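Local coordinates for uncharacterized protein (Bacteroides vulgatus, PDB 4FMR), which is of unknown function but probably binds DNA, pairing an HU/IHF-like domain with an Ig-like one in a two-chain assembly, at residues T21-Q26 against P128-I133; T29-D34 against L39-A44; A139-R142 against A148-G151; T162-D167 against G224-T229. All blocks are in the same frame, centred on the assembly; numbering follows the deposited sequence. Where two conformers were deposited one is given.

Contact 1: residues T21-Q26 against P128-I133; sequences TDKIFQ and PTKFYI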
loop_
_atom_site.group_PDB
_atom_site.type_symbol
_atom_site.label_atom_id
_atom_site.label_comp_id
_atom_site.label_asym_id
_atom_site.label_seq_id
_atom_site.Cartn_x
_atom_site.Cartn_y
_atom_site.Cartn_z
ATOM N N THR B 21 -13.326 -7.564 -21.743
ATOM C CA THR B 21 -13.355 -7.042 -23.110
ATOM C C THR B 21 -11.948 -6.584 -23.565
ATOM O O THR B 21 -11.710 -6.456 -24.770
ATOM C CB THR B 21 -14.362 -5.893 -23.207
ATOM N N ASP B 22 -11.027 -6.349 -22.594
ATOM C CA ASP B 22 -9.633 -5.929 -22.810
ATOM C C ASP B 22 -8.662 -6.789 -21.953
ATOM O O ASP B 22 -9.099 -7.434 -20.990
ATOM C CB ASP B 22 -9.467 -4.433 -22.487
ATOM N N LYS B 23 -7.353 -6.808 -22.327
ATOM C CA LYS B 23 -6.302 -7.596 -21.657
ATOM C C LYS B 23 -5.454 -6.754 -20.678
ATOM O O LYS B 23 -5.263 -5.548 -20.880
ATOM C CB LYS B 23 -5.366 -8.262 -22.689
ATOM C CG LYS B 23 -5.992 -9.393 -23.513
ATOM C CD LYS B 23 -6.134 -10.714 -22.746
ATOM C CE LYS B 23 -6.594 -11.843 -23.640
ATOM N NZ LYS B 23 -6.764 -13.115 -22.889
ATOM N N ILE B 24 -4.952 -7.422 -19.616
ATOM C CA ILE B 24 -4.113 -6.866 -18.542
ATOM C C ILE B 24 -2.855 -7.737 -18.333
ATOM O O ILE B 24 -2.845 -8.905 -18.730
ATOM C CB ILE B 24 -4.899 -6.715 -17.203
ATOM C CG1 ILE B 24 -5.631 -8.032 -16.808
ATOM C CG2 ILE B 24 -5.851 -5.518 -17.253
ATOM C CD1 ILE B 24 -5.928 -8.224 -15.280
ATOM N N PHE B 25 -1.818 -7.179 -17.666
ATOM C CA PHE B 25 -0.590 -7.914 -17.372
ATOM C C PHE B 25 -0.669 -8.564 -15.982
ATOM O O PHE B 25 -1.143 -7.948 -15.023
ATOM C CB PHE B 25 0.645 -7.011 -17.474
ATOM C CG PHE B 25 0.860 -6.350 -18.815
ATOM C CD1 PHE B 25 1.409 -7.057 -19.879
ATOM C CD2 PHE B 25 0.564 -5.002 -18.999
ATOM C CE1 PHE B 25 1.628 -6.435 -21.116
ATOM C CE2 PHE B 25 0.789 -4.380 -20.233
ATOM C CZ PHE B 25 1.321 -5.101 -21.283
ATOM N N GLN B 26 -0.238 -9.825 -15.901
ATOM C CA GLN B 26 -0.225 -10.619 -14.682
ATOM C C GLN B 26 1.175 -11.095 -14.423
ATOM O O GLN B 26 1.697 -11.854 -15.229
ATOM C CB GLN B 26 -1.198 -11.818 -14.781
ATOM C CG GLN B 26 -1.183 -12.730 -13.541
ATOM C CD GLN B 26 -1.663 -14.141 -13.785
ATOM O OE1 GLN B 26 -1.173 -14.870 -14.650
ATOM N NE2 GLN B 26 -2.526 -14.609 -12.920
ATOM N N PRO B 128 -0.633 -20.468 -21.407
ATOM C CA PRO B 128 -0.785 -21.637 -22.304
ATOM C C PRO B 128 -2.114 -22.394 -22.172
ATOM O O PRO B 128 -2.639 -22.868 -23.189
ATOM C CB PRO B 128 0.372 -22.556 -21.889
ATOM C CG PRO B 128 1.371 -21.652 -21.239
ATOM C CD PRO B 128 0.566 -20.599 -20.550
ATOM N N THR B 129 -2.636 -22.522 -20.936
ATOM C CA THR B 129 -3.870 -23.253 -20.637
ATOM C C THR B 129 -5.026 -22.298 -20.312
ATOM O O THR B 129 -4.788 -21.156 -19.912
ATOM C CB THR B 129 -3.635 -24.243 -19.470
ATOM O OG1 THR B 129 -4.793 -25.064 -19.302
ATOM C CG2 THR B 129 -3.274 -23.553 -18.146
ATOM N N LYS B 130 -6.272 -22.776 -20.475
ATOM C CA LYS B 130 -7.466 -21.998 -20.141
ATOM C C LYS B 130 -8.019 -22.450 -18.754
ATOM O O LYS B 130 -9.224 -22.611 -18.569
ATOM C CB LYS B 130 -8.533 -22.089 -21.258
ATOM C CG LYS B 130 -8.342 -21.042 -22.371
ATOM C CD LYS B 130 -8.597 -19.601 -21.873
ATOM C CE LYS B 130 -8.139 -18.524 -22.828
ATOM N NZ LYS B 130 -8.331 -17.165 -22.253
ATOM N N PHE B 131 -7.102 -22.638 -17.788
ATOM C CA PHE B 131 -7.362 -23.017 -16.403
ATOM C C PHE B 131 -6.294 -22.381 -15.541
ATOM O O PHE B 131 -5.177 -22.902 -15.420
ATOM C CB PHE B 131 -7.414 -24.541 -16.219
ATOM C CG PHE B 131 -7.540 -25.013 -14.787
ATOM C CD1 PHE B 131 -8.603 -24.600 -13.991
ATOM C CD2 PHE B 131 -6.644 -25.938 -14.264
ATOM C CE1 PHE B 131 -8.738 -25.065 -12.675
ATOM C CE2 PHE B 131 -6.795 -26.420 -12.959
ATOM C CZ PHE B 131 -7.843 -25.987 -12.176
ATOM N N TYR B 132 -6.637 -21.221 -14.968
ATOM C CA TYR B 132 -5.725 -20.426 -14.173
ATOM C C TYR B 132 -6.474 -19.403 -13.336
ATOM O O TYR B 132 -7.640 -19.102 -13.606
ATOM C CB TYR B 132 -4.706 -19.697 -15.099
ATOM C CG TYR B 132 -5.346 -18.741 -16.086
ATOM C CD1 TYR B 132 -5.690 -17.445 -15.709
ATOM C CD2 TYR B 132 -5.606 -19.130 -17.398
ATOM C CE1 TYR B 132 -6.305 -16.572 -16.606
ATOM C CE2 TYR B 132 -6.214 -18.263 -18.302
ATOM C CZ TYR B 132 -6.534 -16.974 -17.911
ATOM O OH TYR B 132 -7.121 -16.107 -18.806
ATOM N N ILE B 133 -5.761 -18.858 -12.346
ATOM C CA ILE B 133 -6.163 -17.772 -11.473
ATOM C C ILE B 133 -5.525 -16.508 -12.064
ATOM O O ILE B 133 -4.296 -16.417 -12.104
ATOM C CB ILE B 133 -5.743 -18.045 -9.992
ATOM C CG1 ILE B 133 -6.378 -19.353 -9.440
ATOM C CG2 ILE B 133 -6.064 -16.829 -9.125
ATOM C CD1 ILE B 133 -5.776 -19.929 -8.109
#

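Contact 2: residues T29-D34 against L39-A44; sequences TTRSID and LDRMVA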
loop_
_atom_site.group_PDB
_atom_site.type_symbol
_atom_site.label_atom_id
_atom_site.label_comp_id
_atom_site.label_asym_id
_atom_site.label_seq_id
_atom_site.Cartn_x
_atom_site.Cartn_y
_atom_site.Cartn_z
ATOM N N THR B 29 5.000 -14.850 -10.675
ATOM C CA THR B 29 5.737 -14.761 -9.409
ATOM C C THR B 29 6.856 -15.821 -9.358
ATOM O O THR B 29 6.637 -16.991 -9.683
ATOM C CB THR B 29 4.794 -14.858 -8.209
ATOM O OG1 THR B 29 3.605 -14.127 -8.509
ATOM C CG2 THR B 29 5.420 -14.286 -6.921
ATOM N N THR B 30 8.064 -15.371 -8.977
ATOM C CA THR B 30 9.278 -16.184 -8.895
ATOM C C THR B 30 9.183 -17.124 -7.687
ATOM O O THR B 30 9.313 -18.342 -7.849
ATOM C CB THR B 30 10.523 -15.258 -8.817
ATOM O OG1 THR B 30 10.523 -14.382 -9.942
ATOM C CG2 THR B 30 11.849 -16.031 -8.760
ATOM N N ARG B 31 8.969 -16.543 -6.484
ATOM C CA ARG B 31 8.887 -17.203 -5.174
ATOM C C ARG B 31 8.585 -16.155 -4.112
ATOM O O ARG B 31 8.465 -14.974 -4.436
ATOM C CB ARG B 31 10.209 -17.958 -4.845
ATOM C CG ARG B 31 11.449 -17.062 -4.663
ATOM C CD ARG B 31 12.751 -17.837 -4.545
ATOM N NE ARG B 31 13.173 -18.392 -5.837
ATOM C CZ ARG B 31 14.167 -17.916 -6.584
ATOM N NH1 ARG B 31 14.890 -16.885 -6.163
ATOM N NH2 ARG B 31 14.466 -18.489 -7.743
ATOM N N SER B 32 8.481 -16.583 -2.852
ATOM C CA SER B 32 8.238 -15.687 -1.724
ATOM C C SER B 32 9.450 -15.679 -0.798
ATOM O O SER B 32 10.052 -16.726 -0.580
ATOM C CB SER B 32 6.980 -16.103 -0.964
ATOM O OG SER B 32 7.106 -17.397 -0.395
ATOM N N ILE B 33 9.820 -14.512 -0.261
ATOM C CA ILE B 33 10.957 -14.470 0.659
ATOM C C ILE B 33 10.521 -13.745 1.956
ATOM O O ILE B 33 9.612 -12.888 1.942
ATOM C CB ILE B 33 12.247 -13.863 0.046
ATOM C CG1 ILE B 33 12.148 -12.322 -0.137
ATOM C CG2 ILE B 33 12.669 -14.596 -1.238
ATOM C CD1 ILE B 33 13.502 -11.656 -0.368
ATOM N N ASP B 34 11.183 -14.105 3.068
ATOM C CA ASP B 34 10.931 -13.542 4.389
ATOM C C ASP B 34 12.225 -12.947 4.929
ATOM O O ASP B 34 13.212 -12.900 4.198
ATOM C CB ASP B 34 10.358 -14.619 5.336
ATOM C CG ASP B 34 11.209 -15.883 5.473
ATOM O OD1 ASP B 34 12.358 -15.897 4.950
ATOM O OD2 ASP B 34 10.714 -16.867 6.060
ATOM N N LEU B 39 18.094 -11.579 5.192
ATOM C CA LEU B 39 19.326 -11.546 5.994
ATOM C C LEU B 39 20.441 -12.367 5.350
ATOM O O LEU B 39 21.585 -11.925 5.338
ATOM C CB LEU B 39 19.051 -12.058 7.424
ATOM C CG LEU B 39 18.385 -11.037 8.359
ATOM C CD1 LEU B 39 17.846 -11.713 9.613
ATOM C CD2 LEU B 39 19.342 -9.901 8.702
ATOM N N ASP B 40 20.115 -13.550 4.820
ATOM C CA ASP B 40 21.083 -14.391 4.120
ATOM C C ASP B 40 21.615 -13.695 2.859
ATOM O O ASP B 40 22.799 -13.804 2.580
ATOM C CB ASP B 40 20.459 -15.742 3.733
ATOM C CG ASP B 40 20.056 -16.644 4.882
ATOM O OD1 ASP B 40 20.461 -16.358 6.038
ATOM O OD2 ASP B 40 19.268 -17.593 4.640
ATOM N N ARG B 41 20.745 -12.978 2.113
ATOM C CA ARG B 41 21.157 -12.295 0.881
ATOM C C ARG B 41 22.006 -11.036 1.190
ATOM O O ARG B 41 22.903 -10.688 0.397
ATOM C CB ARG B 41 19.949 -11.950 0.010
ATOM C CG ARG B 41 19.337 -13.167 -0.669
ATOM C CD ARG B 41 18.165 -12.761 -1.516
ATOM N NE ARG B 41 17.459 -13.913 -2.082
ATOM C CZ ARG B 41 16.406 -13.817 -2.885
ATOM N NH1 ARG B 41 15.933 -12.627 -3.226
ATOM N NH2 ARG B 41 15.826 -14.910 -3.364
HETATM N N MSE B 42 21.777 -10.413 2.353
HETATM C CA MSE B 42 22.532 -9.234 2.795
HETATM C C MSE B 42 23.983 -9.624 3.072
HETATM O O MSE B 42 24.912 -8.961 2.601
HETATM C CB MSE B 42 21.889 -8.621 4.045
HETATM C CG MSE B 42 20.617 -7.850 3.761
HETATM SE SE MSE B 42 19.675 -7.410 5.414
HETATM C CE MSE B 42 20.961 -6.006 6.111
ATOM N N VAL B 43 24.160 -10.723 3.823
ATOM C CA VAL B 43 25.450 -11.325 4.181
ATOM C C VAL B 43 26.175 -11.797 2.898
ATOM O O VAL B 43 27.385 -11.565 2.752
ATOM C CB VAL B 43 25.218 -12.484 5.190
ATOM C CG1 VAL B 43 26.466 -13.352 5.350
ATOM C CG2 VAL B 43 24.784 -11.922 6.531
ATOM N N ALA B 44 25.428 -12.418 1.965
ATOM C CA ALA B 44 25.975 -12.860 0.677
ATOM C C ALA B 44 26.557 -11.639 -0.128
ATOM O O ALA B 44 27.686 -11.708 -0.616
ATOM C CB ALA B 44 24.894 -13.587 -0.124
#

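Contact 3: residues A139-R142 against A148-G151; sequences ATTR and ATAG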
loop_
_atom_site.group_PDB
_atom_site.type_symbol
_atom_site.label_atom_id
_atom_site.label_comp_id
_atom_site.label_asym_id
_atom_site.label_seq_id
_atom_site.Cartn_x
_atom_site.Cartn_y
_atom_site.Cartn_z
ATOM N N ALA B 139 -12.254 -8.609 0.218
ATOM C CA ALA B 139 -13.506 -7.901 0.491
ATOM C C ALA B 139 -13.322 -6.788 1.512
ATOM O O ALA B 139 -13.884 -5.713 1.349
ATOM C CB ALA B 139 -14.572 -8.875 0.971
ATOM N N THR B 140 -12.507 -7.031 2.531
ATOM C CA THR B 140 -12.264 -6.109 3.638
ATOM C C THR B 140 -11.470 -4.896 3.199
ATOM O O THR B 140 -11.890 -3.793 3.531
ATOM C CB THR B 140 -11.559 -6.849 4.768
ATOM O OG1 THR B 140 -12.415 -7.911 5.147
ATOM C CG2 THR B 140 -11.294 -5.977 5.981
ATOM N N THR B 141 -10.336 -5.074 2.494
ATOM C CA THR B 141 -9.460 -3.950 2.123
ATOM C C THR B 141 -9.695 -3.479 0.684
ATOM O O THR B 141 -9.254 -2.383 0.335
ATOM C CB THR B 141 -7.972 -4.351 2.291
ATOM O OG1 THR B 141 -7.651 -5.338 1.317
ATOM C CG2 THR B 141 -7.631 -4.879 3.705
ATOM N N ARG B 142 -10.328 -4.333 -0.164
ATOM C CA ARG B 142 -10.560 -4.129 -1.599
ATOM C C ARG B 142 -9.208 -4.187 -2.378
ATOM O O ARG B 142 -9.183 -3.894 -3.576
ATOM C CB ARG B 142 -11.356 -2.825 -1.908
ATOM C CG ARG B 142 -12.759 -2.796 -1.289
ATOM C CD ARG B 142 -13.664 -3.919 -1.778
ATOM N NE ARG B 142 -14.759 -4.185 -0.837
ATOM C CZ ARG B 142 -15.803 -4.973 -1.088
ATOM N NH1 ARG B 142 -15.921 -5.581 -2.264
ATOM N NH2 ARG B 142 -16.742 -5.152 -0.169
ATOM N N ALA B 148 -4.798 -10.661 1.526
ATOM C CA ALA B 148 -6.123 -11.055 1.981
ATOM C C ALA B 148 -6.248 -10.997 3.503
ATOM O O ALA B 148 -5.246 -10.942 4.209
ATOM C CB ALA B 148 -6.423 -12.468 1.489
ATOM N N THR B 149 -7.482 -11.003 3.989
ATOM C CA THR B 149 -7.804 -10.940 5.419
ATOM C C THR B 149 -8.389 -12.291 5.899
ATOM O O THR B 149 -9.401 -12.738 5.367
ATOM C CB THR B 149 -8.797 -9.777 5.681
ATOM O OG1 THR B 149 -8.319 -8.567 5.068
ATOM C CG2 THR B 149 -9.021 -9.537 7.163
ATOM N N ALA B 150 -7.755 -12.915 6.906
ATOM C CA ALA B 150 -8.225 -14.161 7.542
ATOM C C ALA B 150 -9.584 -13.931 8.179
ATOM O O ALA B 150 -9.822 -12.856 8.702
ATOM C CB ALA B 150 -7.225 -14.637 8.597
ATOM N N GLY B 151 -10.473 -14.911 8.076
ATOM C CA GLY B 151 -11.830 -14.820 8.610
ATOM C C GLY B 151 -12.755 -13.970 7.771
ATOM O O GLY B 151 -13.876 -13.690 8.197
#

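Contact 4: residues T162-D167 against G224-T229; sequences TVAGTD and GALLKT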
loop_
_atom_site.group_PDB
_atom_site.type_symbol
_atom_site.label_atom_id
_atom_site.label_comp_id
_atom_site.label_asym_id
_atom_site.label_seq_id
_atom_site.Cartn_x
_atom_site.Cartn_y
_atom_site.Cartn_z
ATOM N N THR B 162 -14.463 -23.389 -11.462
ATOM C CA THR B 162 -15.572 -24.084 -10.777
ATOM C C THR B 162 -15.066 -25.321 -10.044
ATOM O O THR B 162 -14.420 -26.170 -10.655
ATOM C CB THR B 162 -16.706 -24.470 -11.760
ATOM O OG1 THR B 162 -17.138 -23.318 -12.469
ATOM C CG2 THR B 162 -17.919 -25.087 -11.064
ATOM N N VAL B 163 -15.347 -25.408 -8.739
ATOM C CA VAL B 163 -14.951 -26.562 -7.922
ATOM C C VAL B 163 -16.048 -27.650 -8.111
ATOM O O VAL B 163 -17.202 -27.435 -7.748
ATOM C CB VAL B 163 -14.702 -26.169 -6.438
ATOM C CG1 VAL B 163 -14.467 -27.402 -5.573
ATOM C CG2 VAL B 163 -13.517 -25.205 -6.314
ATOM N N ALA B 164 -15.703 -28.757 -8.762
ATOM C CA ALA B 164 -16.660 -29.844 -9.052
ATOM C C ALA B 164 -15.959 -31.193 -9.080
ATOM O O ALA B 164 -14.740 -31.248 -9.282
ATOM C CB ALA B 164 -17.367 -29.596 -10.385
ATOM N N GLY B 165 -16.730 -32.265 -8.866
ATOM C CA GLY B 165 -16.196 -33.617 -8.854
ATOM C C GLY B 165 -16.341 -34.361 -7.542
ATOM O O GLY B 165 -16.381 -33.764 -6.464
ATOM N N THR B 166 -16.377 -35.691 -7.649
ATOM C CA THR B 166 -16.526 -36.661 -6.555
ATOM C C THR B 166 -15.237 -36.863 -5.738
ATOM O O THR B 166 -15.313 -37.168 -4.545
ATOM C CB THR B 166 -16.952 -38.017 -7.137
ATOM O OG1 THR B 166 -16.005 -38.420 -8.137
ATOM C CG2 THR B 166 -18.360 -37.983 -7.725
ATOM N N ASP B 167 -14.070 -36.738 -6.384
ATOM C CA ASP B 167 -12.777 -36.959 -5.749
ATOM C C ASP B 167 -12.615 -36.099 -4.460
ATOM O O ASP B 167 -12.899 -34.894 -4.478
ATOM C CB ASP B 167 -11.638 -36.671 -6.740
ATOM C CG ASP B 167 -10.295 -37.221 -6.330
ATOM O OD1 ASP B 167 -9.759 -36.769 -5.292
ATOM O OD2 ASP B 167 -9.738 -38.040 -7.088
ATOM N N GLY B 224 -18.919 -30.015 -21.205
ATOM C CA GLY B 224 -18.249 -31.308 -21.150
ATOM C C GLY B 224 -18.356 -32.067 -19.849
ATOM O O GLY B 224 -18.643 -31.482 -18.796
ATOM N N ALA B 225 -18.107 -33.396 -19.940
ATOM C CA ALA B 225 -18.128 -34.340 -18.822
ATOM C C ALA B 225 -16.999 -34.045 -17.827
ATOM O O ALA B 225 -15.940 -33.530 -18.213
ATOM C CB ALA B 225 -18.003 -35.761 -19.344
ATOM N N LEU B 226 -17.231 -34.362 -16.544
ATOM C CA LEU B 226 -16.232 -34.176 -15.501
ATOM C C LEU B 226 -14.996 -35.018 -15.806
ATOM O O LEU B 226 -15.112 -36.138 -16.330
ATOM C CB LEU B 226 -16.793 -34.526 -14.106
ATOM C CG LEU B 226 -17.834 -33.580 -13.495
ATOM C CD1 LEU B 226 -18.423 -34.172 -12.247
ATOM C CD2 LEU B 226 -17.240 -32.216 -13.171
ATOM N N LEU B 227 -13.817 -34.438 -15.554
ATOM C CA LEU B 227 -12.517 -35.081 -15.743
ATOM C C LEU B 227 -12.384 -36.252 -14.794
ATOM O O LEU B 227 -12.836 -36.157 -13.651
ATOM C CB LEU B 227 -11.375 -34.078 -15.496
ATOM C CG LEU B 227 -11.310 -32.820 -16.362
ATOM C CD1 LEU B 227 -10.443 -31.762 -15.702
ATOM C CD2 LEU B 227 -10.783 -33.127 -17.756
ATOM N N LYS B 228 -11.788 -37.363 -15.260
ATOM C CA LYS B 228 -11.573 -38.553 -14.428
ATOM C C LYS B 228 -10.607 -38.193 -13.286
ATOM O O LYS B 228 -10.873 -38.494 -12.115
ATOM C CB LYS B 228 -11.032 -39.725 -15.284
ATOM C CG LYS B 228 -10.845 -41.036 -14.514
ATOM C CD LYS B 228 -9.942 -42.041 -15.240
ATOM C CE LYS B 228 -8.463 -41.729 -15.113
ATOM N NZ LYS B 228 -7.626 -42.744 -15.805
ATOM N N THR B 229 -9.527 -37.481 -13.640
ATOM C CA THR B 229 -8.462 -37.065 -12.734
ATOM C C THR B 229 -8.585 -35.554 -12.448
ATOM O O THR B 229 -8.753 -34.780 -13.398
ATOM C CB THR B 229 -7.121 -37.450 -13.383
ATOM O OG1 THR B 229 -7.130 -38.857 -13.659
ATOM C CG2 THR B 229 -5.904 -37.069 -12.543
#

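Contact 1: residues T21-Q26 against P128-I133
Gln26 reaches across to the backbone of Ile133 with the end of its amide. Its NE2 lies 2.7 Å from Ile133 O. The bond is bent, with an N-H...O angle of 128°, and it is weak. The stronger partner of NE2 is the neighbouring carbonyl, Gly134 O. One amide nitrogen therefore serves two successive backbone carbonyls. The side chain gets there by stretching out. CG stands opposite the backbone N (chi1 178°) and the chain stays extended to the amide carbon. This spans a gap in which even the nearest CA atoms, those of Gln26 and Ile133, are 9.8 Å apart. Within this chain, strand 23-27 is an edge strand of a three-stranded sheet in the HU/IHF-like part; backbone bonds from Lys23 go on to the second subunit. Strand 132-138 is, within this chain, an edge strand of a four-stranded antiparallel sheet in the Ig-like part. The glutamine thus joins two sheets of different folds. The side chain also touches Trp9 and Val11 of strand 4-12 and His235 of strand 231-240. Nearer the solvent, the ends of Lys23 and Lys130 come together. Both bend at chi2 and run straight beyond it, and Lys23 NZ comes within 4.4 Å of Lys130 NZ. The carboxylate of Asp12 makes long, weak ion pairs with both amines and may partly offset their like charge. Glu126 offers Lys23 another long, weak ion pair.

Contact 2: residues T29-D34 against L39-A44
Arg31 and Arg41 bring their guanidinium groups to a single carboxylate, that of Glu73 of the second subunit. Arg31 NH1 forms a salt bridge with Glu73 OE2 and Arg41 NH1 forms one with Glu73 OE1. Each carboxylate oxygen thus has its own arginine. This acid would explain how the two cationic groups can sit so close, with Arg31 NH1 3.6 Å from Arg41 NH2. Their planes are almost perpendicular, at 89°. Arg41 NH2 lies at the edge of the Arg31 group, near its plane. Thr30 CG2 lies over one face of the Arg31 group, 3.7 Å above the plane. Arg31 is poorly ordered, so its position is less certain than that of Arg41. Arg41 leaves helix 35-45 as a fully extended chain, straight from CG to the guanidinium (chi3 -174°), and this carries its charge across to strand 32-33. There Ile33 packs over one face of its guanidinium. Ile33 CG2 is 3.8 Å from Arg41 NH2, and Ile33 CD1 is 3.9 Å from Arg41 NH1. With an alanine at Arg41, Glu73 of the second subunit would probably lose one of its two cationic mates and Ile33 the flat group it packs on. Asp34 is the N-cap residue of helix 35-45; its OD1 makes a weak hydrogen bond to Ile37 N. Ser32 and Ile33 pair in parallel with a strand of the second subunit. A sheet continued across subunits beside interface helices is consistent with the intertwined dimer of HU/IHF-like proteins.

Contact 3: residues A139-R142 against A148-G151
Thr140 and Thr141, which meet Thr149 across the contact, are flanked in sequence by Ala139 and by Arg142, whose guanidinium is the flat group here. One face of that guanidinium lies against the backbone of its own turn, with Ala139 C 3.6 Å above the plane and offset toward the rim. The turn belongs to the Ig-like domain. It leads from strand 132-138 of one sheet toward strand 147-149 of the other, and residues 139-141 have helical backbone angles without regular helical bonding. Contact with the strand is made by threonines. Thr140 and Thr149 cross at about a right angle, and Thr140 CB lies 3.7 Å from Thr149 OG1. Thr141 approaches obliquely with its methyl, placing Thr141 CG2 4.0 Å from Thr149 OG1. These are van der Waals contacts. The hydroxyls find their polar partners elsewhere. Thr140 OG1 bonds to Arg152 NH1, and Thr141 OG1 bonds to Ala143 N further along its own turn. Thr149 OG1 bonds to Asp138 OD2, which also accepts the backbone N-H of Thr141. That one carboxylate oxygen therefore ties the turn to the strand, although it lies outside both segments. The side-chain rotation of Thr149 suits this role. OG1 lies opposite the carbonyl carbon (chi1 -50°), and this aims it at the turn. Behind it, Ala148 points away from the turn and packs on Phe154 and Ile237. Even at the threonine crossing, Thr140 OG1 and Thr149 OG1 remain 4.1 Å apart, too far to bond to each other.

Contact 4: residues T162-D167 against G224-T229
Leu226 reaches toward Ala164 and Gly165, and its two methyls make both close atom contacts. CB points at the facing loop but stops short of it. CG is still too far away to touch. It lies opposite the carbonyl carbon, beside the backbone N (chi1 -71°), and from there the chain forks. Each methyl has its own neighbour. Leu226 CD2 packs on the methyl of Ala164, 3.8 Å from its CB. Leu226 CD1 sits over the backbone of the next residue, 4.1 Å from Gly165 CA. The fork thus straddles two successive residues of the loop. The nearest CA atoms across the two loops are those of Gly165 and Leu226, 6.7 Å apart. The backbone angles of Gly165 (phi 118°, psi 154°) would press a side chain against the carbonyl O of Ala164. Glycine therefore suits this bend for local reasons, whatever Leu226 does. The two segments are loops of the Ig-like domain. Residues 162-167 lie between strands 153-159 and 171-176, and residues 224-229 lie between strands 209-217 and 231-240. Gln218 bridges the two loops: its OE1 accepts a hydrogen bond from Asp167 N, and its NE2 gives weak ones to the carbonyls of Leu227 and Lys228. Thr217 OG1 holds the backbone of 162-167 alone, bonding to Thr162 and Ala164. Leu226 itself is largely exposed to solvent. The direct touch is small and apolar, so it gives little directional hold; Gln218 supplies hydrogen bonds to both loops.

From the N terminus, the chain enters contact 1 at residues 21-26 and soon makes contact 2, whose segments are only five residues apart. Contact 2 joins strand 32-33 to helix 35-45 and is nested inside the long loop that contact 1 closes at residues 128-133. Contact 1 thus brings the HU/IHF-like part back against the start of the Ig-like part. Contacts 3 and 4 follow in series, and none of the four cross. Both lie in the Ig-like part: contact 3 closes the turn between strands 132-138 and 147-149, and contact 4 joins the loop after strand 153-159 to the loop before strand 231-240. Contacts 1 and 2 both touch the second subunit.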